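Local coordinates for protein KLLA0F20702p (PDB 5Y5A) that probably acts as the telomerase subunit Est1 in yeast, helping to recruit telomerase to telomeres through its binding of Cdc13, at residues 79-82 with 83-87; 414-417 with 418-421. All blocks are in the same frame, centred on the assembly; numbering follows the deposited sequence.

In the fold
The modelled chain is the larger, N-terminal part of the Est1 protein and is about two-thirds helix. Contact 1 (79-82 with 83-87) lies within the first turns of helix 78-105 in the Est1 family region, packed among other helices. Contact 2 (414-417 with 418-421) is a surface turn between helices 385-410 and 421-433, in the region named for DNA/RNA binding. Each centre lies about 23 Å from the centre of the chain, on opposite sides of it. The two centres are about 44 Å apart and the nearest atoms about 30 Å, so the contacts do not touch: one sits within a helix, the other joins two helices.

Contact 1: 79-82 with 83-87; sequences HRIL and DLTWK
Between His79 and Trp86 the backbone runs as one unbroken helix, its amides reaching back four residues, most squarely from Leu84 N to Arg80 O (3.0 Å, N-H...O angle 172°), with a weaker bond from Thr85 N to Ile81 O. That weak bond is supplemented by the Thr85 side chain. Its OG1 stands beside the backbone N (chi1 -65°), turned back along the helix, and donates to Ile81 O at 2.6 Å. The threonine thereby settles its hydroxyl within its own helix, which suits a buried site, where the residue also packs on Phe12, Ile45 and Leu133. Leu84 folds back in a similar way, with CG 3.6 Å from Arg80 O. Around this segment the fold is all-helical, in a family region related to the TPR clan: Ile81 packs on helix 33-53, Leu84 on helix 7-21, and Leu82 on helices 113-144 and 179-206. Asp83 is the acidic residue here, and its carboxylate lies near His79. Its OD2 comes within 3.8 Å of His79 ND1, the carboxylate turned 89° from the ring plane; this is proximity without a hydrogen bond, and ND1 is buried without a partner in the model. OD1 forms a salt bridge with Arg190 NE and a hydrogen bond with Tyr194 OH; the Tyr194 ring also stacks on Trp86. With Asp83 exchanged for alanine, the Arg190 guanidinium is likely to lose this countercharge and Tyr194 OH its partner. On the ring of His79, the CG of Arg80 lies 3.7 Å above one face, near the rim.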
ATOM      1  N   HIS A  79      -9.617  17.715 -11.455  1.00 59.53           N
ATOM      2  CA  HIS A  79      -8.434  16.993 -11.002  1.00 61.72           C
ATOM      3  C   HIS A  79      -7.280  17.155 -11.990  1.00 59.80           C
ATOM      4  O   HIS A  79      -6.117  16.986 -11.632  1.00 62.92           O
ATOM      5  CB  HIS A  79      -8.754  15.509 -10.784  1.00 72.23           C
ATOM      6  CG  HIS A  79      -8.757  14.697 -12.041  1.00 84.87           C
ATOM      7  ND1 HIS A  79      -7.673  13.944 -12.440  1.00 90.89           N
ATOM      8  CD2 HIS A  79      -9.709  14.516 -12.986  1.00 91.96           C
ATOM      9  CE1 HIS A  79      -7.957  13.335 -13.578  1.00 94.85           C
ATOM     10  NE2 HIS A  79      -9.187  13.666 -13.931  1.00 95.02           N
ATOM     11  N   ARG A  80      -7.607  17.487 -13.234  1.00 58.54           N
ATOM     12  CA  ARG A  80      -6.591  17.747 -14.245  1.00 66.44           C
ATOM     13  C   ARG A  80      -5.951  19.111 -14.001  1.00 66.86           C
ATOM     14  O   ARG A  80      -4.741  19.287 -14.153  1.00 67.45           O
ATOM     15  CB  ARG A  80      -7.198  17.676 -15.648  1.00 79.43           C
ATOM     16  CG  ARG A  80      -7.654  16.281 -16.050  1.00 93.71           C
ATOM     17  CD  ARG A  80      -8.333  16.264 -17.416  1.00108.17           C
ATOM     18  NE  ARG A  80      -8.541  14.898 -17.899  1.00118.26           N
ATOM     19  CZ  ARG A  80      -9.235  14.581 -18.990  1.00124.63           C
ATOM     20  NH1 ARG A  80      -9.802  15.532 -19.722  1.00128.36           N
ATOM     21  NH2 ARG A  80      -9.365  13.309 -19.347  1.00124.21           N
ATOM     22  N   ILE A  81      -6.776  20.076 -13.616  1.00 63.17           N
ATOM     23  CA  ILE A  81      -6.289  21.408 -13.291  1.00 66.21           C
ATOM     24  C   ILE A  81      -5.311  21.336 -12.123  1.00 61.71           C
ATOM     25  O   ILE A  81      -4.286  22.017 -12.118  1.00 59.87           O
ATOM     26  CB  ILE A  81      -7.450  22.358 -12.954  1.00 63.99           C
ATOM     27  CG1 ILE A  81      -8.246  22.678 -14.220  1.00 62.94           C
ATOM     28  CG2 ILE A  81      -6.939  23.637 -12.323  1.00 60.28           C
ATOM     29  CD1 ILE A  81      -9.535  23.401 -13.956  1.00 61.59           C
ATOM     30  N   LEU A  82      -5.617  20.481 -11.153  1.00 52.62           N
ATOM     31  CA  LEU A  82      -4.774  20.336  -9.974  1.00 54.71           C
ATOM     32  C   LEU A  82      -3.466  19.605 -10.286  1.00 59.95           C
ATOM     33  O   LEU A  82      -2.440  19.871  -9.661  1.00 56.98           O
ATOM     34  CB  LEU A  82      -5.536  19.601  -8.870  1.00 55.52           C
ATOM     35  CG  LEU A  82      -6.782  20.321  -8.352  1.00 55.80           C
ATOM     36  CD1 LEU A  82      -7.625  19.403  -7.486  1.00 56.88           C
ATOM     37  CD2 LEU A  82      -6.388  21.576  -7.578  1.00 63.20           C
ATOM     38  N   ASP A  83      -3.509  18.676 -11.240  1.00 66.46           N
ATOM     39  CA  ASP A  83      -2.309  17.939 -11.640  1.00 59.34           C
ATOM     40  C   ASP A  83      -1.355  18.855 -12.410  1.00 56.81           C
ATOM     41  O   ASP A  83      -0.150  18.841 -12.181  1.00 60.02           O
ATOM     42  CB  ASP A  83      -2.673  16.710 -12.479  1.00 62.01           C
ATOM     43  CG  ASP A  83      -3.203  15.552 -11.637  1.00 63.00           C
ATOM     44  OD1 ASP A  83      -2.868  15.467 -10.436  1.00 64.42           O
ATOM     45  OD2 ASP A  83      -3.951  14.714 -12.177  1.00 63.88           O
ATOM     46  N   LEU A  84      -1.896  19.664 -13.314  1.00 53.71           N
ATOM     47  CA  LEU A  84      -1.083  20.653 -14.012  1.00 61.31           C
ATOM     48  C   LEU A  84      -0.550  21.713 -13.045  1.00 66.60           C
ATOM     49  O   LEU A  84       0.489  22.340 -13.293  1.00 61.25           O
ATOM     50  CB  LEU A  84      -1.886  21.322 -15.127  1.00 62.42           C
ATOM     51  CG  LEU A  84      -2.202  20.468 -16.356  1.00 63.85           C
ATOM     52  CD1 LEU A  84      -3.076  21.246 -17.319  1.00 65.39           C
ATOM     53  CD2 LEU A  84      -0.923  20.017 -17.042  1.00 65.40           C
ATOM     54  N   THR A  85      -1.275  21.917 -11.950  1.00 68.03           N
ATOM     55  CA  THR A  85      -0.874  22.884 -10.940  1.00 69.41           C
ATOM     56  C   THR A  85       0.351  22.392 -10.178  1.00 65.35           C
ATOM     57  O   THR A  85       1.320  23.129  -9.984  1.00 61.32           O
ATOM     58  CB  THR A  85      -2.012  23.165  -9.952  1.00 63.90           C
ATOM     59  OG1 THR A  85      -3.099  23.796 -10.645  1.00 59.54           O
ATOM     60  CG2 THR A  85      -1.521  24.074  -8.838  1.00 61.26           C
ATOM     61  N   TRP A  86       0.299  21.138  -9.752  1.00 60.04           N
ATOM     62  CA  TRP A  86       1.430  20.524  -9.079  1.00 62.39           C
ATOM     63  C   TRP A  86       2.650  20.497  -9.983  1.00 61.69           C
ATOM     64  O   TRP A  86       3.717  20.974  -9.612  1.00 66.31           O
ATOM     65  CB  TRP A  86       1.091  19.105  -8.633  1.00 63.96           C
ATOM     66  CG  TRP A  86       2.270  18.415  -8.051  1.00 65.51           C
ATOM     67  CD1 TRP A  86       2.985  17.397  -8.610  1.00 60.58           C
ATOM     68  CD2 TRP A  86       2.898  18.713  -6.796  1.00 63.04           C
ATOM     69  NE1 TRP A  86       4.016  17.035  -7.775  1.00 62.57           N
ATOM     70  CE2 TRP A  86       3.984  17.824  -6.659  1.00 59.03           C
ATOM     71  CE3 TRP A  86       2.645  19.638  -5.780  1.00 60.11           C
ATOM     72  CZ2 TRP A  86       4.813  17.838  -5.538  1.00 57.92           C
ATOM     73  CZ3 TRP A  86       3.471  19.649  -4.672  1.00 56.61           C
ATOM     74  CH2 TRP A  86       4.541  18.756  -4.559  1.00 58.52           C
ATOM     75  N   LYS A  87       2.466  19.953 -11.183  1.00 64.44           N
ATOM     76  CA  LYS A  87       3.557  19.732 -12.127  1.00 64.02           C
ATOM     77  C   LYS A  87       4.250  21.008 -12.590  1.00 69.60           C
ATOM     78  O   LYS A  87       5.476  21.059 -12.658  1.00 74.83           O
ATOM     79  CB  LYS A  87       3.037  18.973 -13.348  1.00 62.96           C
ATOM     80  CG  LYS A  87       4.107  18.587 -14.348  1.00 66.90           C
ATOM     81  CD  LYS A  87       3.484  17.877 -15.532  1.00 76.57           C
ATOM     82  CE  LYS A  87       4.514  17.547 -16.593  1.00 86.87           C
ATOM     83  NZ  LYS A  87       3.882  16.934 -17.796  1.00 92.97           N
TER

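Contact 2: 414-417 with 418-421; sequences FKNC and EMFQ
Asn416 turns its side chain forward along the loop, CG lying anti to the backbone N (chi1 -169°) and beside its own carbonyl carbon, and this carries OD1 to the amides of Glu418 and Met419. The one oxygen takes both N-H groups. Glu418 N is the closer, 2.8 Å from OD1, and approaches nearly along the C=O axis (C=O...N angle 161°). Met419 N, 3.1 Å from OD1, comes from above the carbonyl plane, 48° out of it, rather than on a lone pair. Both bonds are bent at the hydrogen, as is natural when successive amides converge on a single acceptor.

Asparagine suits the place because its short amide brings an acceptor within reach of both N-H groups and has a donor on its other branch. That donor, ND2, is hydrogen-bonded to Glu413 OE2, which fixes which way the flat group is turned; the nearby negative charge would probably also polarise the amide and make OD1 a somewhat better acceptor. Non-polar atoms close in around the oxygen: Glu418 CB is 3.3 Å from OD1, while Met419 runs alongside Asn416 in the same direction, its CG 4.0 Å from Asn416 OD1. Met419 also packs on Ile358 of helix 339-379, with a flexible, unbranched chain that can bend to lie against it. Cys417, at the turn's corner, has its side chain against His530 of helix 526-546, and the same histidine donates from NE2 to Phe414 O. The bond from the asparagine oxygen to the amide two residues on makes this an Asx turn, with the same oxygen also accepting from the amide three residues on, Met419 N, in the link that leads into helix 421-433.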
ATOM      1  N   PHE A 414      -4.863 -19.623  16.114  1.00 48.76           N
ATOM      2  CA  PHE A 414      -6.104 -19.621  15.341  1.00 47.95           C
ATOM      3  C   PHE A 414      -7.326 -19.360  16.220  1.00 52.87           C
ATOM      4  O   PHE A 414      -8.397 -19.058  15.697  1.00 54.56           O
ATOM      5  CB  PHE A 414      -6.275 -20.932  14.559  1.00 44.91           C
ATOM      6  CG  PHE A 414      -6.420 -22.155  15.428  1.00 47.42           C
ATOM      7  CD1 PHE A 414      -7.664 -22.533  15.920  1.00 43.02           C
ATOM      8  CD2 PHE A 414      -5.317 -22.935  15.737  1.00 48.49           C
ATOM      9  CE1 PHE A 414      -7.799 -23.653  16.707  1.00 42.89           C
ATOM     10  CE2 PHE A 414      -5.445 -24.058  16.529  1.00 53.80           C
ATOM     11  CZ  PHE A 414      -6.687 -24.415  17.020  1.00 53.43           C
ATOM     12  N   LYS A 415      -7.162 -19.452  17.543  1.00 52.41           N
ATOM     13  CA  LYS A 415      -8.257 -19.160  18.472  1.00 52.66           C
ATOM     14  C   LYS A 415      -8.240 -17.719  18.972  1.00 51.85           C
ATOM     15  O   LYS A 415      -9.160 -17.279  19.675  1.00 47.37           O
ATOM     16  CB  LYS A 415      -8.216 -20.110  19.677  1.00 55.11           C
ATOM     17  CG  LYS A 415      -8.465 -21.565  19.327  1.00 55.00           C
ATOM     18  CD  LYS A 415      -8.481 -22.446  20.560  1.00 64.14           C
ATOM     19  CE  LYS A 415      -8.619 -23.903  20.160  1.00 74.21           C
ATOM     20  NZ  LYS A 415      -8.628 -24.827  21.327  1.00 80.53           N
ATOM     21  N   ASN A 416      -7.192 -16.986  18.617  1.00 52.52           N
ATOM     22  CA  ASN A 416      -7.012 -15.617  19.104  1.00 51.93           C
ATOM     23  C   ASN A 416      -8.058 -14.667  18.509  1.00 51.85           C
ATOM     24  O   ASN A 416      -8.009 -14.337  17.321  1.00 48.34           O
ATOM     25  CB  ASN A 416      -5.593 -15.133  18.773  1.00 56.84           C
ATOM     26  CG  ASN A 416      -5.232 -13.828  19.462  1.00 56.03           C
ATOM     27  OD1 ASN A 416      -6.053 -12.918  19.579  1.00 57.97           O
ATOM     28  ND2 ASN A 416      -3.987 -13.729  19.919  1.00 51.15           N
ATOM     29  N   CYS A 417      -8.992 -14.223  19.342  1.00 51.10           N
ATOM     30  CA  CYS A 417     -10.045 -13.309  18.907  1.00 55.76           C
ATOM     31  C   CYS A 417      -9.636 -11.837  19.016  1.00 62.20           C
ATOM     32  O   CYS A 417     -10.359 -10.953  18.564  1.00 62.80           O
ATOM     33  CB  CYS A 417     -11.318 -13.545  19.722  1.00 53.79           C
ATOM     34  SG  CYS A 417     -12.041 -15.203  19.521  1.00 75.17           S
ATOM     35  N   GLU A 418      -8.476 -11.574  19.612  1.00 64.60           N
ATOM     36  CA  GLU A 418      -8.035 -10.200  19.840  1.00 65.47           C
ATOM     37  C   GLU A 418      -7.299  -9.597  18.643  1.00 56.14           C
ATOM     38  O   GLU A 418      -7.368  -8.400  18.404  1.00 55.47           O
ATOM     39  CB  GLU A 418      -7.135 -10.131  21.074  1.00 71.07           C
ATOM     40  CG  GLU A 418      -7.720 -10.809  22.297  1.00 86.80           C
ATOM     41  CD  GLU A 418      -9.055 -10.224  22.699  1.00 99.29           C
ATOM     42  OE1 GLU A 418      -9.136  -8.986  22.853  1.00105.65           O
ATOM     43  OE2 GLU A 418     -10.024 -11.000  22.853  1.00101.32           O
ATOM     44  N   MET A 419      -6.588 -10.430  17.896  1.00 54.85           N
ATOM     45  CA  MET A 419      -5.767  -9.935  16.801  1.00 46.95           C
ATOM     46  C   MET A 419      -6.272 -10.458  15.456  1.00 49.52           C
ATOM     47  O   MET A 419      -6.245 -11.662  15.194  1.00 51.71           O
ATOM     48  CB  MET A 419      -4.306 -10.334  17.017  1.00 48.48           C
ATOM     49  CG  MET A 419      -3.719  -9.865  18.345  1.00 55.04           C
ATOM     50  SD  MET A 419      -3.602  -8.067  18.516  1.00 60.60           S
ATOM     51  CE  MET A 419      -2.439  -7.652  17.220  1.00 46.87           C
ATOM     52  N   PHE A 420      -6.724  -9.546  14.604  1.00 50.09           N
ATOM     53  CA  PHE A 420      -7.308  -9.938  13.331  1.00 52.47           C
ATOM     54  C   PHE A 420      -6.260 -10.556  12.417  1.00 48.38           C
ATOM     55  O   PHE A 420      -6.604 -11.345  11.543  1.00 49.13           O
ATOM     56  CB  PHE A 420      -7.975  -8.734  12.640  1.00 51.05           C
ATOM     57  CG  PHE A 420      -6.999  -7.756  12.027  1.00 49.07           C
ATOM     58  CD1 PHE A 420      -6.571  -7.909  10.713  1.00 48.48           C
ATOM     59  CD2 PHE A 420      -6.523  -6.678  12.760  1.00 46.42           C
ATOM     60  CE1 PHE A 420      -5.674  -7.018  10.149  1.00 46.39           C
ATOM     61  CE2 PHE A 420      -5.626  -5.780  12.204  1.00 47.37           C
ATOM     62  CZ  PHE A 420      -5.198  -5.952  10.895  1.00 43.61           C
ATOM     63  N   GLN A 421      -4.988 -10.216  12.625  1.00 44.63           N
ATOM     64  CA  GLN A 421      -3.956 -10.531  11.625  1.00 50.63           C
ATOM     65  C   GLN A 421      -3.761 -12.020  11.368  1.00 44.67           C
ATOM     66  O   GLN A 421      -3.434 -12.424  10.251  1.00 43.98           O
ATOM     67  CB  GLN A 421      -2.605  -9.934  12.021  1.00 46.87           C
ATOM     68  CG  GLN A 421      -2.518  -8.430  11.911  1.00 47.01           C
ATOM     69  CD  GLN A 421      -2.835  -7.742  13.221  1.00 51.70           C
ATOM     70  OE1 GLN A 421      -3.320  -8.369  14.171  1.00 49.54           O
ATOM     71  NE2 GLN A 421      -2.559  -6.444  13.282  1.00 52.85           N
TER